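Local atomic coordinates of xenavidin (Xenopus tropicalis, PDB entry 2UZ2), a protein that binds biotin in a deep pocket at one end of an antiparallel beta-barrel, as a frog member of the avidin family. Residues Leu16-Ile21 / Tyr35-Ser40; Glu23-Asn28 / Gln55-Lys60; Ser44-Ser49 / Trp69-Ser74. One frame throughout, in Å; residues are numbered along the deposited sequence. Where two conformers were deposited one is given.

Contact 1. Residues Leu16-Ile21 / Tyr35-Ser40. With BTN (biotin), chain D.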
loop_
_atom_site.group_PDB
_atom_site.type_symbol
_atom_site.label_atom_id
_atom_site.label_comp_id
_atom_site.label_asym_id
_atom_site.label_seq_id
_atom_site.Cartn_x
_atom_site.Cartn_y
_atom_site.Cartn_z
ATOM N N LEU B 16 -5.574 4.259 -17.831
ATOM C CA LEU B 16 -6.811 3.472 -17.961
ATOM C C LEU B 16 -7.905 4.235 -18.718
ATOM O O LEU B 16 -8.893 3.628 -19.155
ATOM C CB LEU B 16 -7.331 3.040 -16.589
ATOM C CG LEU B 16 -6.464 2.167 -15.670
ATOM C CD1 LEU B 16 -6.851 2.370 -14.168
ATOM C CD2 LEU B 16 -6.578 0.747 -16.105
ATOM N N GLY B 17 -7.718 5.539 -18.910
ATOM C CA GLY B 17 -8.697 6.401 -19.613
ATOM C C GLY B 17 -9.661 7.126 -18.691
ATOM O O GLY B 17 -10.522 7.908 -19.159
ATOM N N SER B 18 -9.490 6.927 -17.385
ATOM C CA SER B 18 -10.312 7.629 -16.397
ATOM C C SER B 18 -10.033 9.123 -16.458
ATOM O O SER B 18 -8.930 9.528 -16.805
ATOM C CB SER B 18 -10.051 7.122 -14.977
ATOM O OG SER B 18 -10.322 5.730 -14.938
ATOM N N ASN B 19 -11.055 9.901 -16.140
ATOM C CA ASN B 19 -11.014 11.342 -16.278
ATOM C C ASN B 19 -11.168 12.012 -14.914
ATOM O O ASN B 19 -12.186 11.815 -14.235
ATOM C CB ASN B 19 -12.154 11.715 -17.224
ATOM C CG ASN B 19 -12.284 13.186 -17.452
ATOM O OD1 ASN B 19 -11.283 13.887 -17.648
ATOM N ND2 ASN B 19 -13.531 13.675 -17.479
ATOM N N LEU B 20 -10.162 12.813 -14.514
ATOM C CA LEU B 20 -10.175 13.547 -13.244
ATOM C C LEU B 20 -10.417 15.014 -13.596
ATOM O O LEU B 20 -9.710 15.533 -14.438
ATOM C CB LEU B 20 -8.826 13.374 -12.529
ATOM C CG LEU B 20 -8.504 14.396 -11.426
ATOM C CD1 LEU B 20 -9.472 14.240 -10.206
ATOM C CD2 LEU B 20 -7.027 14.256 -11.033
ATOM N N ILE B 21 -11.420 15.642 -13.001
ATOM C CA ILE B 21 -11.659 17.087 -13.283
ATOM C C ILE B 21 -11.601 17.808 -11.965
ATOM O O ILE B 21 -12.312 17.468 -11.024
ATOM C CB ILE B 21 -12.998 17.359 -14.006
ATOM C CG1 ILE B 21 -13.032 16.609 -15.339
ATOM C CG2 ILE B 21 -13.164 18.921 -14.225
ATOM C CD1 ILE B 21 -14.327 16.824 -16.138
ATOM N N TYR B 35 -14.768 12.724 -10.699
ATOM C CA TYR B 35 -13.941 11.657 -11.267
ATOM C C TYR B 35 -14.853 10.735 -12.053
ATOM O O TYR B 35 -15.931 10.304 -11.576
ATOM C CB TYR B 35 -13.268 10.891 -10.137
ATOM C CG TYR B 35 -12.094 10.092 -10.595
ATOM C CD1 TYR B 35 -10.781 10.584 -10.425
ATOM C CD2 TYR B 35 -12.265 8.837 -11.132
ATOM C CE1 TYR B 35 -9.680 9.820 -10.818
ATOM C CE2 TYR B 35 -11.154 8.082 -11.548
ATOM C CZ TYR B 35 -9.871 8.600 -11.378
ATOM O OH TYR B 35 -8.806 7.800 -11.805
ATOM N N PHE B 36 -14.432 10.412 -13.269
ATOM C CA PHE B 36 -15.180 9.467 -14.044
ATOM C C PHE B 36 -14.279 8.265 -14.332
ATOM O O PHE B 36 -13.321 8.343 -15.134
ATOM C CB PHE B 36 -15.745 10.008 -15.354
ATOM C CG PHE B 36 -16.622 8.986 -16.032
ATOM C CD1 PHE B 36 -17.966 8.962 -15.780
ATOM C CD2 PHE B 36 -16.065 7.974 -16.810
ATOM C CE1 PHE B 36 -18.793 8.015 -16.370
ATOM C CE2 PHE B 36 -16.868 6.977 -17.389
ATOM C CZ PHE B 36 -18.247 6.999 -17.159
ATOM N N THR B 37 -14.561 7.161 -13.675
ATOM C CA THR B 37 -13.662 6.005 -13.858
ATOM C C THR B 37 -13.984 5.148 -15.096
ATOM O O THR B 37 -15.143 4.885 -15.412
ATOM C CB THR B 37 -13.606 5.111 -12.605
ATOM O OG1 THR B 37 -12.619 4.104 -12.830
ATOM C CG2 THR B 37 -14.957 4.453 -12.356
ATOM N N SER B 38 -12.948 4.684 -15.789
ATOM C CA SER B 38 -13.142 3.831 -16.954
ATOM C C SER B 38 -13.198 2.369 -16.527
ATOM O O SER B 38 -13.521 1.479 -17.341
ATOM C CB SER B 38 -12.027 4.048 -17.971
ATOM O OG SER B 38 -12.241 5.242 -18.689
ATOM N N VAL B 39 -12.905 2.134 -15.250
ATOM C CA VAL B 39 -12.897 0.797 -14.637
ATOM C C VAL B 39 -13.610 0.720 -13.281
ATOM O O VAL B 39 -13.645 1.669 -12.538
ATOM C CB VAL B 39 -11.465 0.199 -14.505
ATOM C CG1 VAL B 39 -10.836 0.026 -15.881
ATOM C CG2 VAL B 39 -10.604 1.025 -13.575
ATOM N N SER B 40 -14.207 -0.429 -12.976
ATOM C CA SER B 40 -14.837 -0.565 -11.671
ATOM C C SER B 40 -14.797 -2.011 -11.213
ATOM O O SER B 40 -14.457 -2.893 -11.980
ATOM C CB SER B 40 -16.284 -0.062 -11.727
ATOM O OG SER B 40 -17.026 -0.825 -12.658
HETATM C C11 BTN D . -16.348 0.343 -7.427
HETATM O O11 BTN D . -16.752 -0.140 -6.344
HETATM O O12 BTN D . -16.388 -0.392 -8.444
HETATM C C10 BTN D . -15.832 1.767 -7.519
HETATM C C9 BTN D . -14.984 2.002 -8.764
HETATM C C8 BTN D . -13.492 1.757 -8.472
HETATM C C7 BTN D . -12.571 2.455 -9.458
HETATM C C2 BTN D . -11.086 2.232 -9.139
HETATM S S1 BTN D . -10.630 3.080 -7.774
HETATM C C6 BTN D . -8.870 3.082 -8.274
HETATM C C5 BTN D . -8.721 2.880 -9.772
HETATM N N1 BTN D . -8.367 4.078 -10.540
HETATM C C3 BTN D . -9.326 4.358 -11.435
HETATM O O3 BTN D . -9.211 5.217 -12.543
HETATM N N2 BTN D . -10.425 3.659 -11.162
HETATM C C4 BTN D . -10.115 2.536 -10.291
HETATM O O HOH W 1 -11.176 4.425 -21.480
#

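Contact 2. Residues Glu23-Asn28 / Gln55-Lys60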
loop_
_atom_site.group_PDB
_atom_site.type_symbol
_atom_site.label_atom_id
_atom_site.label_comp_id
_atom_site.label_asym_id
_atom_site.label_seq_id
_atom_site.Cartn_x
_atom_site.Cartn_y
_atom_site.Cartn_z
ATOM N N GLU B 23 -12.364 21.319 -10.352
ATOM C CA GLU B 23 -13.247 22.444 -10.686
ATOM C C GLU B 23 -12.659 23.759 -10.182
ATOM O O GLU B 23 -12.723 24.775 -10.864
ATOM C CB GLU B 23 -14.630 22.256 -10.023
ATOM C CG GLU B 23 -15.541 21.167 -10.610
ATOM C CD GLU B 23 -16.604 20.615 -9.608
ATOM O OE1 GLU B 23 -16.713 21.090 -8.431
ATOM O OE2 GLU B 23 -17.346 19.688 -9.992
ATOM N N SER B 24 -12.132 23.736 -8.964
ATOM C CA SER B 24 -11.698 24.963 -8.296
ATOM C C SER B 24 -10.697 24.646 -7.192
ATOM O O SER B 24 -10.770 23.559 -6.604
ATOM C CB SER B 24 -12.926 25.664 -7.706
ATOM O OG SER B 24 -12.600 26.946 -7.218
ATOM N N VAL B 25 -9.786 25.591 -6.918
ATOM C CA VAL B 25 -8.814 25.450 -5.846
ATOM C C VAL B 25 -8.858 26.749 -5.026
ATOM O O VAL B 25 -8.701 27.829 -5.582
ATOM C CB VAL B 25 -7.380 25.239 -6.379
ATOM C CG1 VAL B 25 -6.355 25.151 -5.227
ATOM C CG2 VAL B 25 -7.293 23.932 -7.250
ATOM N N SER B 26 -9.062 26.605 -3.726
ATOM C CA SER B 26 -9.129 27.761 -2.825
ATOM C C SER B 26 -7.765 28.099 -2.237
ATOM O O SER B 26 -6.825 27.322 -2.339
ATOM C CB SER B 26 -10.138 27.461 -1.718
ATOM O OG SER B 26 -11.423 27.306 -2.289
ATOM N N GLN B 27 -7.677 29.266 -1.598
ATOM C CA GLN B 27 -6.400 29.742 -1.058
ATOM C C GLN B 27 -5.883 28.875 0.086
ATOM O O GLN B 27 -4.694 28.920 0.409
ATOM C CB GLN B 27 -6.498 31.210 -0.639
ATOM C CG GLN B 27 -7.429 31.466 0.531
ATOM C CD GLN B 27 -7.258 32.848 1.093
ATOM O OE1 GLN B 27 -6.139 33.323 1.272
ATOM N NE2 GLN B 27 -8.357 33.487 1.418
ATOM N N ASN B 28 -6.759 28.057 0.673
ATOM C CA ASN B 28 -6.309 27.196 1.769
ATOM C C ASN B 28 -5.867 25.860 1.203
ATOM O O ASN B 28 -5.570 24.914 1.958
ATOM C CB ASN B 28 -7.407 26.970 2.815
ATOM C CG ASN B 28 -8.593 26.216 2.291
ATOM O OD1 ASN B 28 -8.825 26.092 1.073
ATOM N ND2 ASN B 28 -9.371 25.644 3.227
ATOM N N GLN B 55 -4.508 20.492 -2.035
ATOM C CA GLN B 55 -3.134 20.562 -2.515
ATOM C C GLN B 55 -2.353 21.556 -1.702
ATOM O O GLN B 55 -2.940 22.511 -1.155
ATOM C CB GLN B 55 -3.070 20.946 -3.997
ATOM C CG GLN B 55 -3.545 22.361 -4.346
ATOM C CD GLN B 55 -3.103 22.839 -5.707
ATOM O OE1 GLN B 55 -3.940 23.022 -6.588
ATOM N NE2 GLN B 55 -1.797 23.067 -5.901
ATOM N N LYS B 56 -1.049 21.354 -1.669
ATOM C CA LYS B 56 -0.136 22.445 -1.313
ATOM C C LYS B 56 -0.058 23.439 -2.458
ATOM O O LYS B 56 -0.121 23.047 -3.621
ATOM C CB LYS B 56 1.256 21.938 -1.027
ATOM C CG LYS B 56 1.295 20.835 -0.040
ATOM C CD LYS B 56 0.872 21.269 1.326
ATOM C CE LYS B 56 0.586 20.076 2.137
ATOM N NZ LYS B 56 0.323 20.294 3.619
ATOM N N LEU B 57 0.089 24.720 -2.128
ATOM C CA LEU B 57 0.204 25.761 -3.163
ATOM C C LEU B 57 1.676 26.155 -3.354
ATOM O O LEU B 57 2.043 27.297 -3.328
ATOM C CB LEU B 57 -0.721 26.939 -2.818
ATOM C CG LEU B 57 -2.198 26.540 -2.978
ATOM C CD1 LEU B 57 -3.097 27.587 -2.329
ATOM C CD2 LEU B 57 -2.580 26.415 -4.454
ATOM N N THR B 58 2.498 25.135 -3.589
ATOM C CA THR B 58 3.937 25.253 -3.666
ATOM C C THR B 58 4.376 24.836 -5.058
ATOM O O THR B 58 3.582 24.304 -5.834
ATOM C CB THR B 58 4.622 24.228 -2.668
ATOM O OG1 THR B 58 4.294 22.890 -3.028
ATOM C CG2 THR B 58 4.220 24.508 -1.209
ATOM N N GLU B 59 5.661 25.035 -5.357
ATOM C CA GLU B 59 6.225 24.396 -6.515
ATOM C C GLU B 59 6.094 22.893 -6.297
ATOM O O GLU B 59 6.214 22.393 -5.172
ATOM C CB GLU B 59 7.698 24.712 -6.683
ATOM C CG GLU B 59 8.211 24.265 -8.055
ATOM C CD GLU B 59 9.632 24.692 -8.366
ATOM O OE1 GLU B 59 10.245 25.431 -7.559
ATOM O OE2 GLU B 59 10.138 24.289 -9.440
ATOM N N LYS B 60 5.833 22.194 -7.386
ATOM C CA LYS B 60 5.713 20.739 -7.397
ATOM C C LYS B 60 4.776 20.260 -6.276
ATOM O O LYS B 60 5.177 19.520 -5.376
ATOM C CB LYS B 60 7.089 20.077 -7.329
ATOM C CG LYS B 60 8.002 20.498 -8.464
ATOM C CD LYS B 60 9.406 19.962 -8.230
ATOM C CE LYS B 60 10.370 20.532 -9.236
ATOM N NZ LYS B 60 11.616 20.964 -8.549
#

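Contact 3. Residues Ser44-Ser49 / Trp69-Ser74. With BTN (biotin), chain D.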
loop_
_atom_site.group_PDB
_atom_site.type_symbol
_atom_site.label_atom_id
_atom_site.label_comp_id
_atom_site.label_asym_id
_atom_site.label_seq_id
_atom_site.Cartn_x
_atom_site.Cartn_y
_atom_site.Cartn_z
ATOM N N SER B 44 -22.457 -2.360 -11.906
ATOM C CA SER B 44 -23.375 -1.219 -12.003
ATOM C C SER B 44 -22.826 -0.218 -13.002
ATOM O O SER B 44 -21.623 -0.197 -13.256
ATOM C CB SER B 44 -23.589 -0.542 -10.636
ATOM O OG SER B 44 -24.133 -1.472 -9.701
ATOM N N THR B 45 -23.722 0.575 -13.577
ATOM C CA THR B 45 -23.386 1.627 -14.518
ATOM C C THR B 45 -22.505 2.644 -13.806
ATOM O O THR B 45 -22.866 3.175 -12.742
ATOM C CB THR B 45 -24.675 2.309 -15.062
ATOM O OG1 THR B 45 -25.510 1.307 -15.647
ATOM C CG2 THR B 45 -24.373 3.391 -16.110
ATOM N N ILE B 46 -21.331 2.893 -14.368
ATOM C CA ILE B 46 -20.473 3.958 -13.836
ATOM C C ILE B 46 -21.087 5.340 -14.097
ATOM O O ILE B 46 -21.611 5.607 -15.192
ATOM C CB ILE B 46 -19.070 3.885 -14.454
ATOM C CG1 ILE B 46 -18.373 2.592 -13.982
ATOM C CG2 ILE B 46 -18.241 5.084 -14.052
ATOM C CD1 ILE B 46 -17.300 2.075 -14.927
ATOM N N ARG B 47 -21.042 6.189 -13.070
ATOM C CA ARG B 47 -21.431 7.599 -13.232
ATOM C C ARG B 47 -20.396 8.495 -12.626
ATOM O O ARG B 47 -19.638 8.081 -11.735
ATOM C CB ARG B 47 -22.828 7.924 -12.661
ATOM C CG ARG B 47 -23.966 7.479 -13.627
ATOM C CD ARG B 47 -25.362 8.049 -13.277
ATOM N NE ARG B 47 -26.413 7.335 -14.006
ATOM C CZ ARG B 47 -26.764 6.075 -13.748
ATOM N NH1 ARG B 47 -26.181 5.420 -12.758
ATOM N NH2 ARG B 47 -27.696 5.471 -14.465
ATOM N N ILE B 48 -20.346 9.722 -13.148
ATOM C CA ILE B 48 -19.456 10.758 -12.625
ATOM C C ILE B 48 -19.689 10.836 -11.119
ATOM O O ILE B 48 -20.866 10.808 -10.668
ATOM C CB ILE B 48 -19.789 12.110 -13.272
ATOM C CG1 ILE B 48 -19.604 12.033 -14.791
ATOM C CG2 ILE B 48 -18.934 13.200 -12.677
ATOM C CD1 ILE B 48 -20.014 13.289 -15.539
ATOM N N SER B 49 -18.590 10.922 -10.362
ATOM C CA SER B 49 -18.636 10.927 -8.910
ATOM C C SER B 49 -17.879 12.109 -8.337
ATOM O O SER B 49 -16.901 12.561 -8.921
ATOM C CB SER B 49 -18.065 9.587 -8.383
ATOM O OG SER B 49 -18.865 8.488 -8.866
ATOM N N TRP B 69 -17.814 7.404 -4.650
ATOM C CA TRP B 69 -18.401 6.783 -5.851
ATOM C C TRP B 69 -19.913 6.836 -5.743
ATOM O O TRP B 69 -20.483 6.387 -4.739
ATOM C CB TRP B 69 -17.943 5.321 -5.996
ATOM C CG TRP B 69 -16.456 5.223 -6.110
ATOM C CD1 TRP B 69 -15.602 4.719 -5.172
ATOM C CD2 TRP B 69 -15.643 5.670 -7.208
ATOM N NE1 TRP B 69 -14.294 4.814 -5.617
ATOM C CE2 TRP B 69 -14.295 5.405 -6.864
ATOM C CE3 TRP B 69 -15.927 6.276 -8.448
ATOM C CZ2 TRP B 69 -13.209 5.712 -7.720
ATOM C CZ3 TRP B 69 -14.847 6.604 -9.299
ATOM C CH2 TRP B 69 -13.511 6.309 -8.936
ATOM N N ALA B 70 -20.547 7.297 -6.820
ATOM C CA ALA B 70 -21.984 7.496 -6.849
ATOM C C ALA B 70 -22.774 6.220 -7.123
ATOM O O ALA B 70 -24.009 6.215 -7.013
ATOM C CB ALA B 70 -22.318 8.587 -7.899
ATOM N N PHE B 71 -22.079 5.129 -7.455
ATOM C CA PHE B 71 -22.719 3.940 -8.017
ATOM C C PHE B 71 -22.343 2.665 -7.251
ATOM O O PHE B 71 -22.713 1.554 -7.651
ATOM C CB PHE B 71 -22.355 3.825 -9.507
ATOM C CG PHE B 71 -20.880 3.814 -9.758
ATOM C CD1 PHE B 71 -20.167 2.626 -9.756
ATOM C CD2 PHE B 71 -20.209 5.013 -9.992
ATOM C CE1 PHE B 71 -18.796 2.607 -9.963
ATOM C CE2 PHE B 71 -18.852 5.037 -10.181
ATOM C CZ PHE B 71 -18.118 3.848 -10.168
ATOM N N SER B 72 -21.610 2.826 -6.153
ATOM C CA SER B 72 -21.188 1.675 -5.337
ATOM C C SER B 72 -20.977 2.113 -3.889
ATOM O O SER B 72 -20.993 3.329 -3.608
ATOM C CB SER B 72 -19.890 1.065 -5.887
ATOM O OG SER B 72 -18.809 1.837 -5.480
ATOM N N ASP B 73 -20.804 1.140 -2.980
ATOM C CA ASP B 73 -20.534 1.495 -1.570
ATOM C C ASP B 73 -19.049 1.623 -1.245
ATOM O O ASP B 73 -18.667 1.725 -0.062
ATOM C CB ASP B 73 -21.237 0.518 -0.607
ATOM C CG ASP B 73 -22.760 0.545 -0.753
ATOM O OD1 ASP B 73 -23.313 1.619 -1.085
ATOM O OD2 ASP B 73 -23.404 -0.511 -0.547
ATOM N N SER B 74 -18.219 1.705 -2.293
ATOM C CA SER B 74 -16.762 1.878 -2.162
ATOM C C SER B 74 -16.329 3.330 -2.023
ATOM O O SER B 74 -17.106 4.256 -2.281
ATOM C CB SER B 74 -16.068 1.322 -3.411
ATOM O OG SER B 74 -16.383 -0.053 -3.572
HETATM C C11 BTN D . -16.348 0.343 -7.427
HETATM O O11 BTN D . -16.752 -0.140 -6.344
HETATM O O12 BTN D . -16.388 -0.392 -8.444
HETATM C C10 BTN D . -15.832 1.767 -7.519
HETATM C C9 BTN D . -14.984 2.002 -8.764
HETATM C C8 BTN D . -13.492 1.757 -8.472
HETATM C C7 BTN D . -12.571 2.455 -9.458
HETATM C C2 BTN D . -11.086 2.232 -9.139
HETATM S S1 BTN D . -10.630 3.080 -7.774
HETATM C C6 BTN D . -8.870 3.082 -8.274
HETATM C C5 BTN D . -8.721 2.880 -9.772
HETATM N N1 BTN D . -8.367 4.078 -10.540
HETATM C C3 BTN D . -9.326 4.358 -11.435
HETATM O O3 BTN D . -9.211 5.217 -12.543
HETATM N N2 BTN D . -10.425 3.659 -11.162
HETATM C C4 BTN D . -10.115 2.536 -10.291
HETATM O O HOH W 2 -22.593 -1.142 -7.290
#

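Contact 1. Residues Leu16-Ile21 / Tyr35-Ser40
The ureido end of the avidin-family biotin pocket is built where Ser18 and Tyr35 converge, at the open end of the hairpin of strands 19-25 and 30-36. Asn19 and Phe36 form an antiparallel hydrogen-bonded pair: Phe36 N reaches Asn19 O at 2.8 Å and Asn19 N reaches Phe36 O at 2.9 Å. Beyond it, Leu20 and Tyr35 make a non-hydrogen-bonded pair with both side chains inside the barrel, Leu20 CD1 resting 3.9 Å from Tyr35 CD1 at the edge of the ring while Asn19 O lies over one face. With CG anti to the backbone N (chi1 -162°), the phenol runs past Ser18 CB and delivers Tyr35 OH to biotin O3, 2.7 Å away and in the plane of the ring. Ser18 OG donates to the same oxygen at 2.7 Å, and itself accepts from Ser38 N, 3.0 Å from Ser18 OG in a nearly straight bond (170°). Thr37 OG1 works in the reverse sense, accepting from biotin N2 at 2.8 Å and handing its proton to Val39 O. Leu16 and Val39 cross at about a right angle beside the ligand, and Trp109 of the second subunit packs on Val39. A phenylalanine in place of Tyr35 would probably keep the packing on Leu20 yet leave biotin O3 without one of its hydroxyl donors. Two hydroxyls giving to the carbonyl oxygen and one receiving from a ring nitrogen would be expected to draw charge toward O3 and polarise the ureido group.

Contact 2. Residues Glu23-Asn28 / Gln55-Lys60
Val25, the last residue of strand 19-25, opens the contact by pointing its two methyl groups at the amide of Gln55. Gln55 OE1 sits in the fork of the valine, 3.5 Å from Val25 CG1 and equally 3.5 Å from Val25 CG2, and the two side chains cross at about a right angle. The glutamine is held in this pose from its other end: Gln55 NE2 donates to Lys56 O at 2.8 Å (164°), with the acceptor close to the amide plane, so the rotation of the amide is set and its oxygen is turned to the valine. Alongside, Val25 CG1 also meets Leu57 CD2 at 4.1 Å, an apolar touch that continues the same small patch. At Ser26 and Gln27 the side chains turn away and the backbone takes over. Leu57 CD1 approaches Ser26 O at 3.7 Å and Gln27 O at 3.4 Å, so one methyl branch lies against peptide oxygens while the other faces the valine. The chain then enters the hairpin turn, where Asn28 OD1 accepts from Glu30 N. No hydrogen bond joins the two segments, and this surface contact rests on van der Waals packing. Phe31 touches both Val25 and Gln55, and Lys56 reaches the third subunit, bonding there to His68 and to the backbone oxygen of Ser72. Strand 30-36 lies between strands 19-25 and 49-55 in the sheet, and the packing of a hairpin turn on a loop across it lies at the end of the up-and-down antiparallel barrel away from the biotin site.

Contact 3. Residues Ser44-Ser49 / Trp69-Ser74
Two loops run past each other here, with Ile46 and Phe71 6.2 Å apart and Ser49 and Trp69 5.2 Å apart, both measured between CA atoms. The one hydrogen bond across them goes from Ala70 N to Ser49 OG at 2.9 Å; the same hydroxyl donates to Arg47 O, so it acts as donor and acceptor at once, which limits its rotation. Phe71 fills the space between the loops. Its CG stands between the backbone N and the carbonyl carbon (chi1 55°), which lays the ring flat against Ile46: Ile46 CA is 4.0 Å from the ring centroid and only 9° off the normal, a CH-pi contact, while Trp69 CB lies over the opposite face near the rim. Together these loops wall the mouth of the avidin-type pocket, around the valerate tail of biotin. The Trp69 indole spreads one face under that tail, with biotin C9 3.9 Å above the plane and over its centre, and Trp69 CZ2 comes within 3.7 Å of biotin S1; its NE1 is bonded to Thr76. Farther out, the carboxylate oxygen O11 of biotin receives Ser72 OG at 3.0 Å and Ser74 OG at 2.8 Å. Ser72 OG also accepts from Ser74 N, an ST turn that helps hold Ser72 OG near O11. A water donates to Phe71 O and touches Ser44 OG, and Lys56 of the third subunit bonds to Trp69 O.

Overall arrangement
All three contacts belong to one eight-stranded antiparallel barrel, and they divide its two ends between them. Contacts 1 and 3, with centres about 11 Å apart, follow one another along the chain and meet directly, Tyr35 N lying 2.8 Å from Ser49 O and Tyr35 packing on Trp69; both touch biotin, one at its ureido head and the other along its tail. Contact 2 shares strand 19-25 with contact 1, but their centres stand about 22 Å apart on opposite sides of the chain's centre. Its segments alternate in sequence with those of both other contacts. Contacts 2 and 3 both reach the third subunit, tying each end of the barrel into the tetramer.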